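Local coordinates for protein TarM (Staphylococcus aureus subsp. aureus 21178, PDB 4X7R) that belongs to the GT-B clan of glycosyl transferases and combines two domains built on parallel sheets with a long antiparallel sheet, at residues I270-E284 with I290-N304. The protein carries 1 engineered substitution. Numbering follows the deposited sequence.
Sequences IENANKINGVIVLTE and ILNQFDVENIFTISN. With 3YW ((2S)-2,3-dihydroxypropyl 2-acetamido-2-deoxy-alpha-D-glucopyranoside), chain F.
Strands 278-281 and 299-301, joined through helix 284-293, form a beta-alpha-beta unit at one margin of a Rossmann-like parallel sheet of the GT-B fold. Val279 N donates to Asn298 O, and Val279 O takes Phe300 N at 2.9 Å. Val281 N and O continue the pattern with Phe300 O and Ile302 N. Before the strands, the side chain of Asn274 ties the two turns together. Its OD1 accepts two backbone bonds, Glu297 N on a lone pair at 2.9 Å and Asn298 N almost straight on at 3.2 Å. In return, Asn298 ND2 donates to Ala273 O at 3.0 Å, from the face of that carbonyl opposite Ile276 N.

On the face of the sheet that carries Val279, Val281 and Ile299, Ile270 is the centre of an apolar cluster. Chi1 of -63° sets its CG2 anti to the backbone N, and this methyl lies over one face of the Phe294 ring, 3.8 Å from the centroid, in a CH-pi contact. The same methyl touches Ile290 CG2. Ile290 CD1 reaches on to Val281 CG1 at 3.6 Å, while Ile299 CD1 packs on Ala273 CB. At the far end, Thr301 OG1 donates to Thr283 O from above the carbonyl plane. A water joins Thr301 O and Glu284 OE2.

Leu282 and Asn304 line the 3YW pocket. Leu282 CD2 packs against Asn304 OD1 at 3.5 Å, and the amide of Asn304 makes two weak bonds to 3YW O6. Gln405 holds the backbone N of Asn304. Strand 278-281 pairs on its other side with strand 243-247, and helix 480-492 packs on Ile280, Phe300 and Ile302.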
ATOM      1  N   ILE A 270     -15.107   1.071 -13.280  1.00 34.83           N
ATOM      2  CA  ILE A 270     -15.360   0.687 -14.673  1.00 36.12           C
ATOM      3  C   ILE A 270     -16.724   1.158 -15.170  1.00 45.06           C
ATOM      4  O   ILE A 270     -16.802   1.772 -16.236  1.00 45.85           O
ATOM      5  CB  ILE A 270     -15.193  -0.840 -14.878  1.00 38.52           C
ATOM      6  CG1 ILE A 270     -13.749  -1.293 -14.604  1.00 36.69           C
ATOM      7  CG2 ILE A 270     -15.672  -1.259 -16.276  1.00 39.08           C
ATOM      8  CD1 ILE A 270     -13.615  -2.898 -14.452  1.00 44.85           C
ATOM      9  N   GLU A 271     -17.786   0.878 -14.405  1.00 43.75           N
ATOM     10  CA  GLU A 271     -19.145   1.280 -14.766  1.00 44.75           C
ATOM     11  C   GLU A 271     -19.348   2.780 -14.896  1.00 47.69           C
ATOM     12  O   GLU A 271     -20.203   3.216 -15.672  1.00 49.33           O
ATOM     13  CB  GLU A 271     -20.160   0.648 -13.822  1.00 47.01           C
ATOM     14  CG  GLU A 271     -20.364  -0.823 -14.150  1.00 60.05           C
ATOM     15  CD  GLU A 271     -21.250  -1.614 -13.206  1.00 87.10           C
ATOM     16  OE1 GLU A 271     -21.400  -1.204 -12.032  1.00 69.85           O
ATOM     17  OE2 GLU A 271     -21.766  -2.670 -13.638  1.00 88.50           O
ATOM     18  N   ASN A 272     -18.518   3.562 -14.199  1.00 42.84           N
ATOM     19  CA  ASN A 272     -18.546   5.027 -14.218  1.00 43.08           C
ATOM     20  C   ASN A 272     -17.483   5.694 -15.114  1.00 43.80           C
ATOM     21  O   ASN A 272     -17.351   6.920 -15.078  1.00 42.47           O
ATOM     22  CB  ASN A 272     -18.486   5.550 -12.776  1.00 43.68           C
ATOM     23  CG  ASN A 272     -19.812   5.341 -12.108  1.00 52.64           C
ATOM     24  OD1 ASN A 272     -20.834   5.852 -12.555  1.00 42.53           O
ATOM     25  ND2 ASN A 272     -19.857   4.447 -11.152  1.00 45.62           N
ATOM     26  N   ALA A 273     -16.754   4.895 -15.938  1.00 39.32           N
ATOM     27  CA  ALA A 273     -15.668   5.377 -16.816  1.00 37.52           C
ATOM     28  C   ALA A 273     -16.098   6.485 -17.756  1.00 43.50           C
ATOM     29  O   ALA A 273     -15.357   7.453 -17.950  1.00 42.29           O
ATOM     30  CB  ALA A 273     -15.070   4.220 -17.607  1.00 37.17           C
ATOM     31  N   ASN A 274     -17.314   6.357 -18.321  1.00 42.11           N
ATOM     32  CA  ASN A 274     -17.856   7.336 -19.261  1.00 43.21           C
ATOM     33  C   ASN A 274     -18.214   8.672 -18.627  1.00 46.47           C
ATOM     34  O   ASN A 274     -18.406   9.640 -19.348  1.00 47.04           O
ATOM     35  CB  ASN A 274     -19.031   6.752 -20.041  1.00 44.10           C
ATOM     36  CG  ASN A 274     -18.624   5.737 -21.076  1.00 61.61           C
ATOM     37  OD1 ASN A 274     -17.451   5.393 -21.238  1.00 55.32           O
ATOM     38  ND2 ASN A 274     -19.595   5.234 -21.807  1.00 52.20           N
ATOM     39  N   LYS A 275     -18.276   8.732 -17.295  1.00 43.39           N
ATOM     40  CA  LYS A 275     -18.625   9.950 -16.557  1.00 43.96           C
ATOM     41  C   LYS A 275     -17.389  10.738 -16.097  1.00 48.52           C
ATOM     42  O   LYS A 275     -17.551  11.808 -15.533  1.00 50.41           O
ATOM     43  CB  LYS A 275     -19.550   9.618 -15.370  1.00 45.76           C
ATOM     44  CG  LYS A 275     -20.892   9.026 -15.799  1.00 52.14           C
ATOM     45  CD  LYS A 275     -21.850   8.890 -14.630  1.00 61.42           C
ATOM     46  CE  LYS A 275     -23.129   8.189 -15.022  1.00 74.43           C
ATOM     47  NZ  LYS A 275     -22.924   6.722 -15.227  1.00 89.83           N
ATOM     48  N   ILE A 276     -16.156  10.221 -16.345  1.00 42.47           N
ATOM     49  CA  ILE A 276     -14.894  10.880 -15.961  1.00 39.28           C
ATOM     50  C   ILE A 276     -13.982  10.992 -17.192  1.00 43.07           C
ATOM     51  O   ILE A 276     -14.409  10.640 -18.301  1.00 41.46           O
ATOM     52  CB  ILE A 276     -14.202  10.223 -14.713  1.00 40.70           C
ATOM     53  CG1 ILE A 276     -13.839   8.735 -14.947  1.00 38.76           C
ATOM     54  CG2 ILE A 276     -15.060  10.416 -13.426  1.00 41.24           C
ATOM     55  CD1 ILE A 276     -12.873   8.128 -13.956  1.00 38.22           C
ATOM     56  N   ASN A 277     -12.737  11.463 -17.023  1.00 39.57           N
ATOM     57  CA  ASN A 277     -11.877  11.582 -18.196  1.00 39.93           C
ATOM     58  C   ASN A 277     -11.338  10.242 -18.697  1.00 43.72           C
ATOM     59  O   ASN A 277     -11.042  10.108 -19.882  1.00 44.80           O
ATOM     60  CB  ASN A 277     -10.792  12.636 -18.001  1.00 40.91           C
ATOM     61  CG  ASN A 277     -11.342  13.989 -17.682  1.00 47.43           C
ATOM     62  OD1 ASN A 277     -11.824  14.229 -16.580  1.00 41.72           O
ATOM     63  ND2 ASN A 277     -11.263  14.896 -18.643  1.00 42.85           N
ATOM     64  N   GLY A 278     -11.298   9.235 -17.827  1.00 37.86           N
ATOM     65  CA  GLY A 278     -10.821   7.932 -18.236  1.00 35.67           C
ATOM     66  C   GLY A 278     -10.480   6.975 -17.121  1.00 37.79           C
ATOM     67  O   GLY A 278     -10.123   7.374 -16.010  1.00 36.47           O
ATOM     68  N   VAL A 279     -10.596   5.687 -17.436  1.00 32.43           N
ATOM     69  CA  VAL A 279     -10.226   4.610 -16.529  1.00 30.67           C
ATOM     70  C   VAL A 279      -9.048   3.902 -17.196  1.00 35.90           C
ATOM     71  O   VAL A 279      -9.135   3.467 -18.353  1.00 34.12           O
ATOM     72  CB  VAL A 279     -11.425   3.705 -16.179  1.00 33.02           C
ATOM     73  CG1 VAL A 279     -10.972   2.406 -15.495  1.00 32.08           C
ATOM     74  CG2 VAL A 279     -12.417   4.472 -15.290  1.00 32.29           C
ATOM     75  N   ILE A 280      -7.921   3.873 -16.486  1.00 34.35           N
ATOM     76  CA  ILE A 280      -6.671   3.302 -16.978  1.00 33.81           C
ATOM     77  C   ILE A 280      -6.468   1.895 -16.461  1.00 37.02           C
ATOM     78  O   ILE A 280      -6.656   1.635 -15.275  1.00 36.82           O
ATOM     79  CB  ILE A 280      -5.440   4.237 -16.682  1.00 36.43           C
ATOM     80  CG1 ILE A 280      -5.392   5.463 -17.631  1.00 37.10           C
ATOM     81  CG2 ILE A 280      -4.087   3.472 -16.788  1.00 35.60           C
ATOM     82  CD1 ILE A 280      -6.370   6.556 -17.417  1.00 36.50           C
ATOM     83  N   VAL A 281      -6.086   0.982 -17.372  1.00 32.58           N
ATOM     84  CA  VAL A 281      -5.713  -0.387 -17.046  1.00 30.15           C
ATOM     85  C   VAL A 281      -4.284  -0.551 -17.516  1.00 33.06           C
ATOM     86  O   VAL A 281      -3.840   0.203 -18.373  1.00 30.79           O
ATOM     87  CB  VAL A 281      -6.679  -1.493 -17.518  1.00 32.21           C
ATOM     88  CG1 VAL A 281      -8.027  -1.357 -16.815  1.00 32.12           C
ATOM     89  CG2 VAL A 281      -6.833  -1.512 -19.041  1.00 31.22           C
ATOM     90  N   LEU A 282      -3.565  -1.529 -16.972  1.00 30.77           N
ATOM     91  CA  LEU A 282      -2.151  -1.656 -17.258  1.00 30.14           C
ATOM     92  C   LEU A 282      -1.786  -2.441 -18.501  1.00 34.38           C
ATOM     93  O   LEU A 282      -0.658  -2.293 -18.983  1.00 32.45           O
ATOM     94  CB  LEU A 282      -1.399  -2.180 -16.028  1.00 29.56           C
ATOM     95  CG  LEU A 282      -1.579  -1.359 -14.717  1.00 31.86           C
ATOM     96  CD1 LEU A 282      -1.186  -2.207 -13.509  1.00 29.96           C
ATOM     97  CD2 LEU A 282      -0.782  -0.055 -14.772  1.00 32.23           C
ATOM     98  N   THR A 283      -2.692  -3.316 -18.989  1.00 30.26           N
ATOM     99  CA  THR A 283      -2.386  -4.135 -20.177  1.00 29.88           C
ATOM    100  C   THR A 283      -3.493  -4.007 -21.202  1.00 34.11           C
ATOM    101  O   THR A 283      -4.607  -3.610 -20.850  1.00 32.49           O
ATOM    102  CB  THR A 283      -2.139  -5.636 -19.794  1.00 34.71           C
ATOM    103  OG1 THR A 283      -3.352  -6.198 -19.371  1.00 32.39           O
ATOM    104  CG2 THR A 283      -1.081  -5.826 -18.688  1.00 32.50           C
ATOM    105  N   GLU A 284      -3.178  -4.302 -22.482  1.00 32.49           N
ATOM    106  CA  GLU A 284      -4.168  -4.265 -23.572  1.00 33.25           C
ATOM    107  C   GLU A 284      -5.235  -5.335 -23.367  1.00 36.53           C
ATOM    108  O   GLU A 284      -6.410  -5.089 -23.653  1.00 38.49           O
ATOM    109  CB  GLU A 284      -3.507  -4.446 -24.970  1.00 34.81           C
ATOM    110  CG  GLU A 284      -2.487  -3.355 -25.331  1.00 46.69           C
ATOM    111  CD  GLU A 284      -3.000  -1.935 -25.536  1.00 63.72           C
ATOM    112  OE1 GLU A 284      -4.236  -1.748 -25.638  1.00 50.71           O
ATOM    113  OE2 GLU A 284      -2.160  -1.002 -25.567  1.00 51.97           O
ATOM    114  N   ILE A 290     -12.530  -5.804 -20.462  1.00 35.65           N
ATOM    115  CA  ILE A 290     -13.466  -4.844 -19.864  1.00 35.28           C
ATOM    116  C   ILE A 290     -14.493  -4.357 -20.892  1.00 39.31           C
ATOM    117  O   ILE A 290     -15.684  -4.310 -20.595  1.00 39.02           O
ATOM    118  CB  ILE A 290     -12.693  -3.687 -19.167  1.00 35.37           C
ATOM    119  CG1 ILE A 290     -12.049  -4.187 -17.849  1.00 34.92           C
ATOM    120  CG2 ILE A 290     -13.611  -2.463 -18.929  1.00 34.40           C
ATOM    121  CD1 ILE A 290     -11.107  -3.205 -17.171  1.00 29.48           C
ATOM    122  N   LEU A 291     -14.018  -3.977 -22.076  1.00 37.86           N
ATOM    123  CA  LEU A 291     -14.854  -3.472 -23.166  1.00 39.77           C
ATOM    124  C   LEU A 291     -15.876  -4.515 -23.628  1.00 45.01           C
ATOM    125  O   LEU A 291     -16.999  -4.147 -23.953  1.00 45.77           O
ATOM    126  CB  LEU A 291     -13.992  -2.966 -24.352  1.00 38.91           C
ATOM    127  CG  LEU A 291     -13.159  -1.695 -24.114  1.00 41.87           C
ATOM    128  CD1 LEU A 291     -12.293  -1.402 -25.333  1.00 42.34           C
ATOM    129  CD2 LEU A 291     -14.029  -0.501 -23.784  1.00 41.37           C
ATOM    130  N   ASN A 292     -15.496  -5.801 -23.627  1.00 42.30           N
ATOM    131  CA  ASN A 292     -16.386  -6.891 -24.023  1.00 43.20           C
ATOM    132  C   ASN A 292     -17.465  -7.162 -23.011  1.00 49.88           C
ATOM    133  O   ASN A 292     -18.603  -7.383 -23.420  1.00 51.30           O
ATOM    134  CB  ASN A 292     -15.613  -8.162 -24.385  1.00 40.21           C
ATOM    135  CG  ASN A 292     -14.700  -7.996 -25.569  1.00 51.93           C
ATOM    136  OD1 ASN A 292     -14.957  -7.194 -26.468  1.00 53.72           O
ATOM    137  ND2 ASN A 292     -13.579  -8.732 -25.592  1.00 44.56           N
ATOM    138  N   GLN A 293     -17.118  -7.076 -21.698  1.00 47.11           N
ATOM    139  CA  GLN A 293     -17.956  -7.315 -20.519  1.00 47.55           C
ATOM    140  C   GLN A 293     -18.839  -6.137 -20.075  1.00 53.53           C
ATOM    141  O   GLN A 293     -19.866  -6.391 -19.443  1.00 55.47           O
ATOM    142  CB  GLN A 293     -17.053  -7.668 -19.317  1.00 48.01           C
ATOM    143  CG  GLN A 293     -16.539  -9.110 -19.247  1.00 60.74           C
ATOM    144  CD  GLN A 293     -15.228  -9.293 -18.472  1.00 65.95           C
ATOM    145  OE1 GLN A 293     -14.478  -8.328 -18.136  1.00 45.69           O
ATOM    146  NE2 GLN A 293     -14.902 -10.569 -18.215  1.00 53.05           N
ATOM    147  N   PHE A 294     -18.397  -4.865 -20.277  1.00 48.07           N
ATOM    148  CA  PHE A 294     -19.099  -3.662 -19.781  1.00 47.75           C
ATOM    149  C   PHE A 294     -19.559  -2.689 -20.878  1.00 56.51           C
ATOM    150  O   PHE A 294     -18.934  -2.613 -21.942  1.00 57.02           O
ATOM    151  CB  PHE A 294     -18.208  -2.925 -18.754  1.00 47.45           C
ATOM    152  CG  PHE A 294     -17.918  -3.709 -17.491  1.00 48.15           C
ATOM    153  CD1 PHE A 294     -16.814  -4.562 -17.413  1.00 48.53           C
ATOM    154  CD2 PHE A 294     -18.740  -3.585 -16.370  1.00 50.80           C
ATOM    155  CE1 PHE A 294     -16.554  -5.302 -16.253  1.00 49.67           C
ATOM    156  CE2 PHE A 294     -18.476  -4.320 -15.202  1.00 54.15           C
ATOM    157  CZ  PHE A 294     -17.386  -5.174 -15.150  1.00 52.02           C
ATOM    158  N   ASP A 295     -20.640  -1.923 -20.603  1.00 57.80           N
ATOM    159  CA  ASP A 295     -21.177  -0.907 -21.528  1.00 61.00           C
ATOM    160  C   ASP A 295     -20.506   0.474 -21.276  1.00 66.10           C
ATOM    161  O   ASP A 295     -21.176   1.428 -20.840  1.00 66.69           O
ATOM    162  CB  ASP A 295     -22.724  -0.802 -21.437  1.00 65.23           C
ATOM    163  CG  ASP A 295     -23.366   0.117 -22.483  1.00 83.58           C
ATOM    164  OD1 ASP A 295     -22.749   0.326 -23.554  1.00 85.33           O
ATOM    165  OD2 ASP A 295     -24.477   0.635 -22.223  1.00 93.00           O
ATOM    166  N   VAL A 296     -19.168   0.551 -21.522  1.00 59.90           N
ATOM    167  CA  VAL A 296     -18.332   1.750 -21.347  1.00 57.68           C
ATOM    168  C   VAL A 296     -17.301   1.852 -22.471  1.00 55.98           C
ATOM    169  O   VAL A 296     -16.955   0.836 -23.058  1.00 54.16           O
ATOM    170  CB  VAL A 296     -17.664   1.858 -19.947  1.00 61.33           C
ATOM    171  CG1 VAL A 296     -18.668   2.254 -18.877  1.00 61.63           C
ATOM    172  CG2 VAL A 296     -16.898   0.584 -19.565  1.00 60.59           C
ATOM    173  N   GLU A 297     -16.819   3.065 -22.773  1.00 51.44           N
ATOM    174  CA  GLU A 297     -15.828   3.272 -23.833  1.00 50.78           C
ATOM    175  C   GLU A 297     -14.483   3.815 -23.325  1.00 51.74           C
ATOM    176  O   GLU A 297     -13.434   3.415 -23.849  1.00 51.13           O
ATOM    177  CB  GLU A 297     -16.399   4.194 -24.920  1.00 53.86           C
ATOM    178  CG  GLU A 297     -17.341   3.482 -25.885  1.00 70.87           C
ATOM    179  CD  GLU A 297     -18.204   4.368 -26.766  1.00103.77           C
ATOM    180  OE1 GLU A 297     -18.284   5.589 -26.497  1.00104.83           O
ATOM    181  OE2 GLU A 297     -18.838   3.829 -27.703  1.00104.55           O
ATOM    182  N   ASN A 298     -14.526   4.710 -22.294  1.00 44.91           N
ATOM    183  CA  ASN A 298     -13.396   5.417 -21.671  1.00 42.76           C
ATOM    184  C   ASN A 298     -12.375   4.555 -20.914  1.00 41.73           C
ATOM    185  O   ASN A 298     -11.983   4.927 -19.806  1.00 40.86           O
ATOM    186  CB  ASN A 298     -13.932   6.509 -20.727  1.00 44.00           C
ATOM    187  CG  ASN A 298     -14.081   7.877 -21.321  1.00 59.92           C
ATOM    188  OD1 ASN A 298     -13.965   8.085 -22.526  1.00 57.14           O
ATOM    189  ND2 ASN A 298     -14.368   8.845 -20.472  1.00 56.55           N
ATOM    190  N   ILE A 299     -11.918   3.458 -21.514  1.00 34.52           N
ATOM    191  CA  ILE A 299     -10.926   2.542 -20.959  1.00 33.08           C
ATOM    192  C   ILE A 299      -9.653   2.700 -21.781  1.00 38.07           C
ATOM    193  O   ILE A 299      -9.683   2.560 -23.001  1.00 39.37           O
ATOM    194  CB  ILE A 299     -11.442   1.062 -20.955  1.00 35.38           C
ATOM    195  CG1 ILE A 299     -12.900   0.939 -20.423  1.00 37.06           C
ATOM    196  CG2 ILE A 299     -10.463   0.128 -20.234  1.00 33.04           C
ATOM    197  CD1 ILE A 299     -13.194   1.401 -18.882  1.00 37.91           C
ATOM    198  N   PHE A 300      -8.553   2.999 -21.123  1.00 32.23           N
ATOM    199  CA  PHE A 300      -7.295   3.234 -21.809  1.00 30.99           C
ATOM    200  C   PHE A 300      -6.210   2.372 -21.217  1.00 33.40           C
ATOM    201  O   PHE A 300      -6.204   2.149 -20.012  1.00 33.98           O
ATOM    202  CB  PHE A 300      -6.914   4.739 -21.708  1.00 32.31           C
ATOM    203  CG  PHE A 300      -7.988   5.671 -22.229  1.00 34.62           C
ATOM    204  CD1 PHE A 300      -8.183   5.839 -23.600  1.00 38.08           C
ATOM    205  CD2 PHE A 300      -8.826   6.359 -21.351  1.00 36.79           C
ATOM    206  CE1 PHE A 300      -9.172   6.706 -24.080  1.00 40.26           C
ATOM    207  CE2 PHE A 300      -9.812   7.228 -21.830  1.00 39.23           C
ATOM    208  CZ  PHE A 300      -9.988   7.387 -23.188  1.00 39.18           C
ATOM    209  N   THR A 301      -5.336   1.824 -22.068  1.00 30.10           N
ATOM    210  CA  THR A 301      -4.227   1.022 -21.591  1.00 29.36           C
ATOM    211  C   THR A 301      -3.024   1.922 -21.437  1.00 34.21           C
ATOM    212  O   THR A 301      -2.629   2.595 -22.393  1.00 32.69           O
ATOM    213  CB  THR A 301      -3.904  -0.135 -22.544  1.00 38.27           C
ATOM    214  OG1 THR A 301      -4.989  -1.062 -22.542  1.00 36.70           O
ATOM    215  CG2 THR A 301      -2.599  -0.854 -22.163  1.00 31.48           C
ATOM    216  N   ILE A 302      -2.467   1.980 -20.228  1.00 31.02           N
ATOM    217  CA  ILE A 302      -1.214   2.698 -19.998  1.00 31.18           C
ATOM    218  C   ILE A 302      -0.432   1.835 -19.016  1.00 35.00           C
ATOM    219  O   ILE A 302      -0.862   1.682 -17.889  1.00 34.80           O
ATOM    220  CB  ILE A 302      -1.346   4.191 -19.505  1.00 33.61           C
ATOM    221  CG1 ILE A 302      -2.289   5.034 -20.365  1.00 32.56           C
ATOM    222  CG2 ILE A 302       0.047   4.858 -19.408  1.00 34.76           C
ATOM    223  CD1 ILE A 302      -2.457   6.496 -19.885  1.00 32.64           C
ATOM    224  N   SER A 303       0.695   1.288 -19.427  1.00 32.02           N
ATOM    225  CA  SER A 303       1.588   0.493 -18.571  1.00 31.99           C
ATOM    226  C   SER A 303       2.088   1.340 -17.400  1.00 35.72           C
ATOM    227  O   SER A 303       2.199   2.562 -17.528  1.00 34.02           O
ATOM    228  CB  SER A 303       2.832   0.083 -19.364  1.00 35.12           C
ATOM    229  OG  SER A 303       3.836  -0.495 -18.539  1.00 35.12           O
ATOM    230  N   ASN A 304       2.493   0.675 -16.305  1.00 31.84           N
ATOM    231  CA  ASN A 304       3.189   1.373 -15.224  1.00 32.17           C
ATOM    232  C   ASN A 304       4.500   1.850 -15.832  1.00 35.39           C
ATOM    233  O   ASN A 304       5.054   1.170 -16.721  1.00 33.74           O
ATOM    234  CB  ASN A 304       3.593   0.400 -14.114  1.00 33.83           C
ATOM    235  CG  ASN A 304       2.501   0.074 -13.152  1.00 47.04           C
ATOM    236  OD1 ASN A 304       1.839   0.967 -12.635  1.00 32.30           O
ATOM    237  ND2 ASN A 304       2.272  -1.221 -12.934  1.00 35.99           N
TER
HETATM  238  O3A 3YW F 503      -5.058  -3.768  -4.275  0.75 57.69           O
HETATM  239  C4A 3YW F 503      -1.754  -3.046  -5.890  0.75 53.29           C
HETATM  240  C5A 3YW F 503      -2.837  -3.829  -5.190  0.75 54.48           C
HETATM  241  O5  3YW F 503      -0.523  -2.701  -8.688  0.75 49.54           O
HETATM  242  C6A 3YW F 503      -4.100  -3.022  -5.012  0.75 55.48           C
HETATM  243  C5  3YW F 503       0.766  -2.930  -9.272  0.75 42.66           C
HETATM  244  C6  3YW F 503       1.249  -1.594  -9.784  0.75 38.95           C
HETATM  245  C4  3YW F 503       0.630  -4.012 -10.340  0.75 41.85           C
HETATM  246  O6  3YW F 503       0.359  -1.039 -10.742  0.75 36.01           O
HETATM  247  C3  3YW F 503       0.261  -5.321  -9.650  0.75 44.50           C
HETATM  248  O4  3YW F 503       1.867  -4.185 -11.024  0.75 37.23           O
HETATM  249  O3  3YW F 503       0.088  -6.382 -10.590  0.75 39.03           O
HETATM  250  O7  3YW F 503      -2.887  -7.198  -8.816  0.75 55.73           O
HETATM  251  C7  3YW F 503      -1.997  -7.247  -7.973  0.75 54.03           C
HETATM  252  C8  3YW F 503      -1.863  -8.402  -7.026  0.75 53.39           C
HETATM  253  N2  3YW F 503      -1.086  -6.282  -7.848  0.75 51.74           N
HETATM  254  C2  3YW F 503      -0.980  -5.162  -8.771  0.75 48.39           C
HETATM  255  C1  3YW F 503      -1.100  -3.821  -8.024  0.75 51.40           C
HETATM  256  O1  3YW F 503      -0.854  -3.858  -6.647  0.75 51.03           O
HETATM  257  O2  3YW F 503      -2.350  -4.252  -3.916  0.75 55.13           O
HETATM  258  O   HOH W   1     -12.506  11.024 -22.891  1.00 67.15           O
HETATM  259  O   HOH W   2      -1.629   1.709 -24.734  1.00 38.60           O